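Local atomic coordinates of integral membrane indolylacetylinositol arabinosyltransferase EmbB (Mycolicibacterium smegmatis MC2 155, PDB entry 7BVC), a protein that probably transfers arabinose units, as a membrane-embedded enzyme, to build the arabinan of the arabinogalactan in the mycobacterial cell wall. Residues 881-889 against 897-905; 237-247 against 412-420. All coordinates share one frame; numbering follows the deposited sequence.

Contact 1. Residues 881-889 against 897-905; sequences QTVDLEYAT and VPAGRVTPY
A beta hairpin at the edge of a four-stranded antiparallel sheet brings Leu885 opposite Val902, a single antiparallel bridge of the hydrogen-bonded kind. Val902 N donates to Leu885 O at 3.0 Å, bent to 138° at the hydrogen; the return bond, from Leu885 N to Val902 O, is weak. Farther along, the pairing loosens, with a weak bond from Ala899 N to Tyr887 O at 3.5 Å. Tyr887 carries much of the side-chain contact. Its CG sits between the backbone N and the carbonyl carbon (chi1 51°), which swings the ring across the returning chain. Gly900 CA lies over one face of the Tyr887 ring, 3.8 Å from the centroid of that ring and 26° off its normal, a CH-pi contact. At the ring edge, Val902 CG2 approaches Tyr887 CE2 to 3.7 Å. Strand 882-889 continues the sheet on its other edge, pairing with strand 929-936 inside the EmbC C-terminal domain, and Val902 also touches Tyr918 of strand 914-918, in another sheet. The Arg901 guanidinium comes near the Glu886 carboxylate, in a salt bridge whose modelled geometry is too tight to be trusted in detail. Asp884 OD2 lies 3.2 Å from Arg901 CD, while Glu886 OE1 forms a salt bridge with Arg931 NH1 of strand 929-936.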
loop_
_atom_site.group_PDB
_atom_site.type_symbol
_atom_site.label_atom_id
_atom_site.label_comp_id
_atom_site.label_asym_id
_atom_site.label_seq_id
_atom_site.Cartn_x
_atom_site.Cartn_y
_atom_site.Cartn_z
ATOM N N GLN B 881 15.492 13.457 26.176
ATOM C CA GLN B 881 16.400 14.177 27.056
ATOM C C GLN B 881 16.405 15.664 26.705
ATOM O O GLN B 881 15.974 16.077 25.626
ATOM C CB GLN B 881 17.803 13.585 26.969
ATOM C CG GLN B 881 17.826 12.070 27.067
ATOM C CD GLN B 881 16.968 11.544 28.201
ATOM O OE1 GLN B 881 17.074 12.000 29.339
ATOM N NE2 GLN B 881 16.109 10.582 27.893
ATOM N N THR B 882 16.901 16.482 27.632
ATOM C CA THR B 882 16.651 17.915 27.573
ATOM C C THR B 882 17.922 18.698 27.283
ATOM O O THR B 882 18.993 18.387 27.809
ATOM C CB THR B 882 16.034 18.426 28.880
ATOM O OG1 THR B 882 16.959 18.233 29.956
ATOM C CG2 THR B 882 14.750 17.677 29.185
ATOM N N VAL B 883 17.784 19.711 26.432
ATOM C CA VAL B 883 18.777 20.764 26.250
ATOM C C VAL B 883 18.021 22.084 26.210
ATOM O O VAL B 883 17.185 22.292 25.322
ATOM C CB VAL B 883 19.611 20.580 24.972
ATOM C CG1 VAL B 883 20.533 21.774 24.771
ATOM C CG2 VAL B 883 20.417 19.298 25.044
ATOM N N ASP B 884 18.308 22.968 27.162
ATOM C CA ASP B 884 17.577 24.222 27.271
ATOM C C ASP B 884 18.533 25.407 27.276
ATOM O O ASP B 884 19.729 25.249 27.013
ATOM C CB ASP B 884 16.705 24.231 28.528
ATOM C CG ASP B 884 15.424 23.443 28.349
ATOM O OD1 ASP B 884 15.123 23.045 27.207
ATOM O OD2 ASP B 884 14.714 23.219 29.353
ATOM N N LEU B 885 18.015 26.597 27.569
ATOM C CA LEU B 885 18.812 27.816 27.478
ATOM C C LEU B 885 18.433 28.723 28.638
ATOM O O LEU B 885 17.317 29.246 28.674
ATOM C CB LEU B 885 18.577 28.517 26.146
ATOM C CG LEU B 885 19.664 29.497 25.724
ATOM C CD1 LEU B 885 20.783 28.744 25.038
ATOM C CD2 LEU B 885 19.102 30.581 24.824
ATOM N N GLU B 886 19.356 28.917 29.574
ATOM C CA GLU B 886 19.124 29.812 30.697
ATOM C C GLU B 886 19.688 31.191 30.390
ATOM O O GLU B 886 20.787 31.318 29.846
ATOM C CB GLU B 886 19.762 29.255 31.970
ATOM C CG GLU B 886 18.873 28.300 32.738
ATOM C CD GLU B 886 19.081 28.393 34.233
ATOM O OE1 GLU B 886 20.008 29.113 34.659
ATOM O OE2 GLU B 886 18.319 27.751 34.982
ATOM N N TYR B 887 18.927 32.226 30.739
ATOM C CA TYR B 887 19.354 33.604 30.552
ATOM C C TYR B 887 19.395 34.313 31.896
ATOM O O TYR B 887 18.523 34.112 32.745
ATOM C CB TYR B 887 18.437 34.352 29.581
ATOM C CG TYR B 887 16.960 34.256 29.884
ATOM C CD1 TYR B 887 16.349 35.142 30.759
ATOM C CD2 TYR B 887 16.170 33.291 29.274
ATOM C CE1 TYR B 887 15.000 35.064 31.027
ATOM C CE2 TYR B 887 14.819 33.204 29.538
ATOM C CZ TYR B 887 14.239 34.093 30.416
ATOM O OH TYR B 887 12.893 34.009 30.682
ATOM N N ALA B 888 20.417 35.140 32.083
ATOM C CA ALA B 888 20.691 35.794 33.352
ATOM C C ALA B 888 20.383 37.284 33.263
ATOM O O ALA B 888 20.061 37.818 32.200
ATOM C CB ALA B 888 22.145 35.562 33.770
ATOM N N THR B 889 20.481 37.957 34.411
ATOM C CA THR B 889 20.290 39.399 34.506
ATOM C C THR B 889 21.430 39.986 35.328
ATOM O O THR B 889 22.280 39.263 35.857
ATOM C CB THR B 889 18.936 39.760 35.134
ATOM O OG1 THR B 889 19.026 39.644 36.560
ATOM C CG2 THR B 889 17.831 38.847 34.625
ATOM N N VAL B 897 22.516 36.345 37.770
ATOM C CA VAL B 897 21.620 35.466 38.518
ATOM C C VAL B 897 20.841 34.607 37.528
ATOM O O VAL B 897 20.387 35.126 36.499
ATOM C CB VAL B 897 20.669 36.266 39.430
ATOM C CG1 VAL B 897 21.472 37.111 40.403
ATOM C CG2 VAL B 897 19.739 37.154 38.620
ATOM N N PRO B 898 20.698 33.304 37.772
ATOM C CA PRO B 898 19.936 32.450 36.846
ATOM C C PRO B 898 18.440 32.652 37.032
ATOM O O PRO B 898 17.882 32.318 38.078
ATOM C CB PRO B 898 20.371 31.033 37.233
ATOM C CG PRO B 898 20.764 31.144 38.667
ATOM C CD PRO B 898 21.331 32.527 38.851
ATOM N N ALA B 899 17.790 33.205 36.008
ATOM C CA ALA B 899 16.349 33.451 36.070
ATOM C C ALA B 899 15.790 33.335 34.652
ATOM O O ALA B 899 15.823 34.295 33.879
ATOM C CB ALA B 899 16.044 34.810 36.683
ATOM N N GLY B 900 15.272 32.157 34.326
ATOM C CA GLY B 900 14.619 31.923 33.053
ATOM C C GLY B 900 15.121 30.662 32.378
ATOM O O GLY B 900 16.133 30.075 32.751
ATOM N N ARG B 901 14.376 30.262 31.349
ATOM C CA ARG B 901 14.671 29.055 30.589
ATOM C C ARG B 901 13.827 29.055 29.323
ATOM O O ARG B 901 12.651 29.424 29.362
ATOM C CB ARG B 901 14.389 27.795 31.417
ATOM C CG ARG B 901 14.789 26.502 30.739
ATOM C CD ARG B 901 14.795 25.343 31.720
ATOM N NE ARG B 901 15.966 25.369 32.591
ATOM C CZ ARG B 901 15.958 25.822 33.839
ATOM N NH1 ARG B 901 14.835 26.289 34.368
ATOM N NH2 ARG B 901 17.069 25.806 34.560
ATOM N N VAL B 902 14.431 28.646 28.210
ATOM C CA VAL B 902 13.765 28.596 26.914
ATOM C C VAL B 902 13.869 27.182 26.362
ATOM O O VAL B 902 14.913 26.533 26.488
ATOM C CB VAL B 902 14.368 29.612 25.921
ATOM C CG1 VAL B 902 13.508 29.709 24.672
ATOM C CG2 VAL B 902 14.521 30.976 26.573
ATOM N N THR B 903 12.773 26.701 25.742
ATOM C CA THR B 903 12.699 25.388 25.121
ATOM C C THR B 903 12.894 25.494 23.612
ATOM O O THR B 903 12.461 26.469 22.990
ATOM C CB THR B 903 11.352 24.725 25.414
ATOM O OG1 THR B 903 10.342 25.306 24.580
ATOM C CG2 THR B 903 10.972 24.911 26.875
ATOM N N PRO B 904 13.530 24.506 22.989
ATOM C CA PRO B 904 13.965 24.657 21.599
ATOM C C PRO B 904 12.854 24.389 20.592
ATOM O O PRO B 904 11.762 23.922 20.918
ATOM C CB PRO B 904 15.073 23.610 21.477
ATOM C CG PRO B 904 14.637 22.534 22.395
ATOM C CD PRO B 904 13.993 23.232 23.567
ATOM N N TYR B 905 13.174 24.694 19.339
ATOM C CA TYR B 905 12.310 24.439 18.190
ATOM C C TYR B 905 12.984 23.372 17.334
ATOM O O TYR B 905 13.801 23.686 16.464
ATOM C CB TYR B 905 12.077 25.716 17.387
ATOM C CG TYR B 905 10.914 26.554 17.853
ATOM C CD1 TYR B 905 9.611 26.094 17.741
ATOM C CD2 TYR B 905 11.117 27.818 18.386
ATOM C CE1 TYR B 905 8.546 26.865 18.158
ATOM C CE2 TYR B 905 10.060 28.595 18.807
ATOM C CZ TYR B 905 8.779 28.115 18.693
ATOM O OH TYR B 905 7.727 28.892 19.115
#

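Contact 2. Residues 237-247 against 412-420; sequences LLALWRLDRLD and GRLTPAALA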
loop_
_atom_site.group_PDB
_atom_site.type_symbol
_atom_site.label_atom_id
_atom_site.label_comp_id
_atom_site.label_asym_id
_atom_site.label_seq_id
_atom_site.Cartn_x
_atom_site.Cartn_y
_atom_site.Cartn_z
ATOM N N LEU B 237 -15.784 20.484 -43.790
ATOM C CA LEU B 237 -16.757 20.854 -42.765
ATOM C C LEU B 237 -17.741 21.899 -43.282
ATOM O O LEU B 237 -18.943 21.815 -43.008
ATOM C CB LEU B 237 -16.041 21.363 -41.516
ATOM C CG LEU B 237 -15.413 20.296 -40.619
ATOM C CD1 LEU B 237 -14.985 20.904 -39.294
ATOM C CD2 LEU B 237 -16.377 19.147 -40.394
ATOM N N LEU B 238 -17.252 22.888 -44.034
ATOM C CA LEU B 238 -18.146 23.881 -44.620
ATOM C C LEU B 238 -19.099 23.244 -45.623
ATOM O O LEU B 238 -20.278 23.612 -45.694
ATOM C CB LEU B 238 -17.336 24.992 -45.286
ATOM C CG LEU B 238 -16.573 25.934 -44.356
ATOM C CD1 LEU B 238 -15.808 26.970 -45.157
ATOM C CD2 LEU B 238 -17.525 26.603 -43.382
ATOM N N ALA B 239 -18.608 22.282 -46.408
ATOM C CA ALA B 239 -19.479 21.597 -47.358
ATOM C C ALA B 239 -20.545 20.777 -46.642
ATOM O O ALA B 239 -21.709 20.760 -47.058
ATOM C CB ALA B 239 -18.648 20.710 -48.284
ATOM N N LEU B 240 -20.168 20.094 -45.558
ATOM C CA LEU B 240 -21.149 19.344 -44.780
ATOM C C LEU B 240 -22.176 20.276 -44.147
ATOM O O LEU B 240 -23.360 19.934 -44.054
ATOM C CB LEU B 240 -20.443 18.508 -43.714
ATOM C CG LEU B 240 -21.321 17.743 -42.723
ATOM C CD1 LEU B 240 -22.266 16.807 -43.454
ATOM C CD2 LEU B 240 -20.466 16.972 -41.733
ATOM N N TRP B 241 -21.746 21.460 -43.712
ATOM C CA TRP B 241 -22.685 22.442 -43.175
ATOM C C TRP B 241 -23.664 22.907 -44.246
ATOM O O TRP B 241 -24.872 23.022 -44.000
ATOM C CB TRP B 241 -21.916 23.627 -42.593
ATOM C CG TRP B 241 -22.787 24.729 -42.087
ATOM C CD1 TRP B 241 -23.976 24.599 -41.434
ATOM C CD2 TRP B 241 -22.534 26.134 -42.185
ATOM N NE1 TRP B 241 -24.480 25.837 -41.122
ATOM C CE2 TRP B 241 -23.612 26.796 -41.573
ATOM C CE3 TRP B 241 -21.499 26.895 -42.734
ATOM C CZ2 TRP B 241 -23.688 28.183 -41.495
ATOM C CZ3 TRP B 241 -21.575 28.271 -42.655
ATOM C CH2 TRP B 241 -22.661 28.901 -42.039
ATOM N N ARG B 242 -23.154 23.194 -45.445
ATOM C CA ARG B 242 -24.028 23.589 -46.546
ATOM C C ARG B 242 -25.014 22.482 -46.896
ATOM O O ARG B 242 -26.167 22.764 -47.242
ATOM C CB ARG B 242 -23.188 23.974 -47.763
ATOM C CG ARG B 242 -23.933 23.943 -49.085
ATOM C CD ARG B 242 -24.892 25.112 -49.211
ATOM N NE ARG B 242 -25.863 24.897 -50.278
ATOM C CZ ARG B 242 -27.144 24.606 -50.075
ATOM N NH1 ARG B 242 -27.614 24.498 -48.840
ATOM N NH2 ARG B 242 -27.956 24.425 -51.106
ATOM N N LEU B 243 -24.585 21.223 -46.804
ATOM C CA LEU B 243 -25.503 20.112 -47.045
ATOM C C LEU B 243 -26.551 20.011 -45.943
ATOM O O LEU B 243 -27.713 19.694 -46.214
ATOM C CB LEU B 243 -24.725 18.801 -47.156
ATOM C CG LEU B 243 -24.079 18.477 -48.501
ATOM C CD1 LEU B 243 -23.598 17.039 -48.518
ATOM C CD2 LEU B 243 -25.052 18.735 -49.633
ATOM N N ASP B 244 -26.151 20.263 -44.695
ATOM C CA ASP B 244 -27.091 20.209 -43.581
ATOM C C ASP B 244 -28.112 21.335 -43.646
ATOM O O ASP B 244 -29.230 21.186 -43.145
ATOM C CB ASP B 244 -26.339 20.272 -42.253
ATOM C CG ASP B 244 -25.767 18.933 -41.843
ATOM O OD1 ASP B 244 -25.998 17.940 -42.563
ATOM O OD2 ASP B 244 -25.084 18.876 -40.799
ATOM N N ARG B 245 -27.753 22.458 -44.264
ATOM C CA ARG B 245 -28.640 23.616 -44.295
ATOM C C ARG B 245 -29.786 23.441 -45.284
ATOM O O ARG B 245 -30.465 24.412 -45.628
ATOM C CB ARG B 245 -27.856 24.884 -44.637
ATOM C CG ARG B 245 -27.311 25.619 -43.430
ATOM C CD ARG B 245 -26.257 26.630 -43.836
ATOM N NE ARG B 245 -26.845 27.822 -44.438
ATOM C CZ ARG B 245 -27.124 28.935 -43.767
ATOM N NH1 ARG B 245 -26.871 29.010 -42.468
ATOM N NH2 ARG B 245 -27.657 29.972 -44.395
ATOM N N LEU B 246 -30.006 22.211 -45.758
ATOM C CA LEU B 246 -31.083 21.968 -46.711
ATOM C C LEU B 246 -32.457 22.042 -46.055
ATOM O O LEU B 246 -33.447 22.332 -46.736
ATOM C CB LEU B 246 -30.898 20.610 -47.383
ATOM C CG LEU B 246 -29.918 20.553 -48.554
ATOM C CD1 LEU B 246 -29.793 19.132 -49.070
ATOM C CD2 LEU B 246 -30.364 21.491 -49.660
ATOM N N ASP B 247 -32.544 21.784 -44.751
ATOM C CA ASP B 247 -33.838 21.780 -44.079
ATOM C C ASP B 247 -34.445 23.170 -43.941
ATOM O O ASP B 247 -35.578 23.281 -43.460
ATOM C CB ASP B 247 -33.716 21.125 -42.703
ATOM C CG ASP B 247 -32.508 21.610 -41.930
ATOM O OD1 ASP B 247 -31.804 22.508 -42.429
ATOM O OD2 ASP B 247 -32.262 21.089 -40.823
ATOM N N GLY B 412 -31.142 17.938 -35.209
ATOM C CA GLY B 412 -31.197 16.950 -36.268
ATOM C C GLY B 412 -30.207 17.181 -37.386
ATOM O O GLY B 412 -30.556 17.017 -38.561
ATOM N N ARG B 413 -28.975 17.558 -37.056
ATOM C CA ARG B 413 -27.946 17.849 -38.041
ATOM C C ARG B 413 -26.688 17.060 -37.707
ATOM O O ARG B 413 -26.576 16.437 -36.649
ATOM C CB ARG B 413 -27.634 19.348 -38.100
ATOM C CG ARG B 413 -28.746 20.188 -38.694
ATOM C CD ARG B 413 -28.337 21.645 -38.810
ATOM N NE ARG B 413 -29.311 22.426 -39.566
ATOM C CZ ARG B 413 -29.181 23.720 -39.835
ATOM N NH1 ARG B 413 -28.116 24.383 -39.411
ATOM N NH2 ARG B 413 -30.116 24.353 -40.528
ATOM N N LEU B 414 -25.729 17.093 -38.632
ATOM C CA LEU B 414 -24.470 16.381 -38.471
ATOM C C LEU B 414 -23.275 17.291 -38.228
ATOM O O LEU B 414 -22.197 16.789 -37.896
ATOM C CB LEU B 414 -24.187 15.511 -39.705
ATOM C CG LEU B 414 -24.834 14.130 -39.731
ATOM C CD1 LEU B 414 -24.769 13.547 -41.128
ATOM C CD2 LEU B 414 -24.149 13.212 -38.737
ATOM N N THR B 415 -23.429 18.609 -38.386
ATOM C CA THR B 415 -22.277 19.493 -38.215
ATOM C C THR B 415 -21.821 19.569 -36.764
ATOM O O THR B 415 -20.604 19.468 -36.517
ATOM C CB THR B 415 -22.591 20.875 -38.796
ATOM O OG1 THR B 415 -22.937 20.742 -40.180
ATOM C CG2 THR B 415 -21.382 21.786 -38.676
ATOM N N PRO B 416 -22.697 19.753 -35.766
ATOM C CA PRO B 416 -22.222 19.640 -34.379
ATOM C C PRO B 416 -21.688 18.259 -34.047
ATOM O O PRO B 416 -20.721 18.147 -33.286
ATOM C CB PRO B 416 -23.464 19.988 -33.544
ATOM C CG PRO B 416 -24.608 19.922 -34.477
ATOM C CD PRO B 416 -24.082 20.256 -35.820
ATOM N N ALA B 417 -22.281 17.201 -34.605
ATOM C CA ALA B 417 -21.748 15.861 -34.400
ATOM C C ALA B 417 -20.409 15.663 -35.092
ATOM O O ALA B 417 -19.681 14.725 -34.749
ATOM C CB ALA B 417 -22.748 14.815 -34.891
ATOM N N ALA B 418 -20.070 16.516 -36.057
ATOM C CA ALA B 418 -18.752 16.493 -36.676
ATOM C C ALA B 418 -17.733 17.307 -35.896
ATOM O O ALA B 418 -16.558 16.932 -35.845
ATOM C CB ALA B 418 -18.830 17.015 -38.113
ATOM N N LEU B 419 -18.159 18.418 -35.289
ATOM C CA LEU B 419 -17.252 19.187 -34.443
ATOM C C LEU B 419 -16.974 18.474 -33.126
ATOM O O LEU B 419 -15.900 18.654 -32.536
ATOM C CB LEU B 419 -17.823 20.578 -34.182
ATOM C CG LEU B 419 -17.966 21.495 -35.396
ATOM C CD1 LEU B 419 -18.689 22.774 -35.020
ATOM C CD2 LEU B 419 -16.603 21.801 -35.987
ATOM N N ALA B 420 -17.926 17.665 -32.650
ATOM C CA ALA B 420 -17.712 16.919 -31.416
ATOM C C ALA B 420 -16.588 15.904 -31.562
ATOM O O ALA B 420 -15.859 15.651 -30.598
ATOM C CB ALA B 420 -19.002 16.223 -30.993
#
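Asp244 OD2 is gripped by two donors from 412-420: Leu414 N at 2.9 Å, with 146° at the hydrogen, and Thr415 OG1, also at 2.9 Å. Both meet the oxygen from outside the carboxylate plane and from opposite faces of it, so the acidic end is held between them. Asp244 CG stands anti to the carbonyl carbon (chi1 -81°), and OD2 thereby reaches the start of helix 415-428. The nearby N-terminus of that helix would probably stabilise the negative charge. Arg413 extends from CG to NE along the end of helix 231-244, where Arg413 NH2 donates to Asp247 OD1 at 3.1 Å. This salt bridge uses the syn side of the carboxylate; a weak bond from Arg413 NE to Asp247 OD2 supplements it. Arg413 NH2 also bonds to the backbone O of Arg249, so the guanidinium bridges two points of the chain following the helix. Farther from these helix ends the contact becomes apolar. Ala418 CB meets Leu240 CD2 and Leu237 CD2, each at 4.0 Å, and Leu237 CD1 touches Leu419 CD2 at 3.8 Å. Leu464 and Leu468 of helix 462-472 add to this side, packing on Leu240 and Ala418 respectively. The axes of segments 237-244 and 415-420 approach to 10.2 Å, their directions 154° apart, making this a nearly antiparallel pair of predicted transmembrane helices in the GT-C-type membrane region, joined by polar bonds at their ends and by leucine and alanine side chains farther in.

How the contacts relate
Contact 2 closes along the chain before contact 1 opens, and the two share no helix, strand or sheet. Their centres are 82 Å apart, on opposite sides of the chain's centre, and their nearest atoms remain about 56 Å from each other. Contact 2 joins helices 231-244 and 415-428 across 164 intervening residues, within the GT-C-type membrane region, with the side chain of Arg413 about 9 Å from bound 4'-phosphopantetheine. Contact 1 closes a local hairpin in the C-terminal domain, where the side chain of Val883 lies about 12 Å from a calcium ion. Together they sample two of the protein's architectures, helical membrane part and strand-rich C-terminal part; the N-terminal concanavalin-like domain takes part in neither.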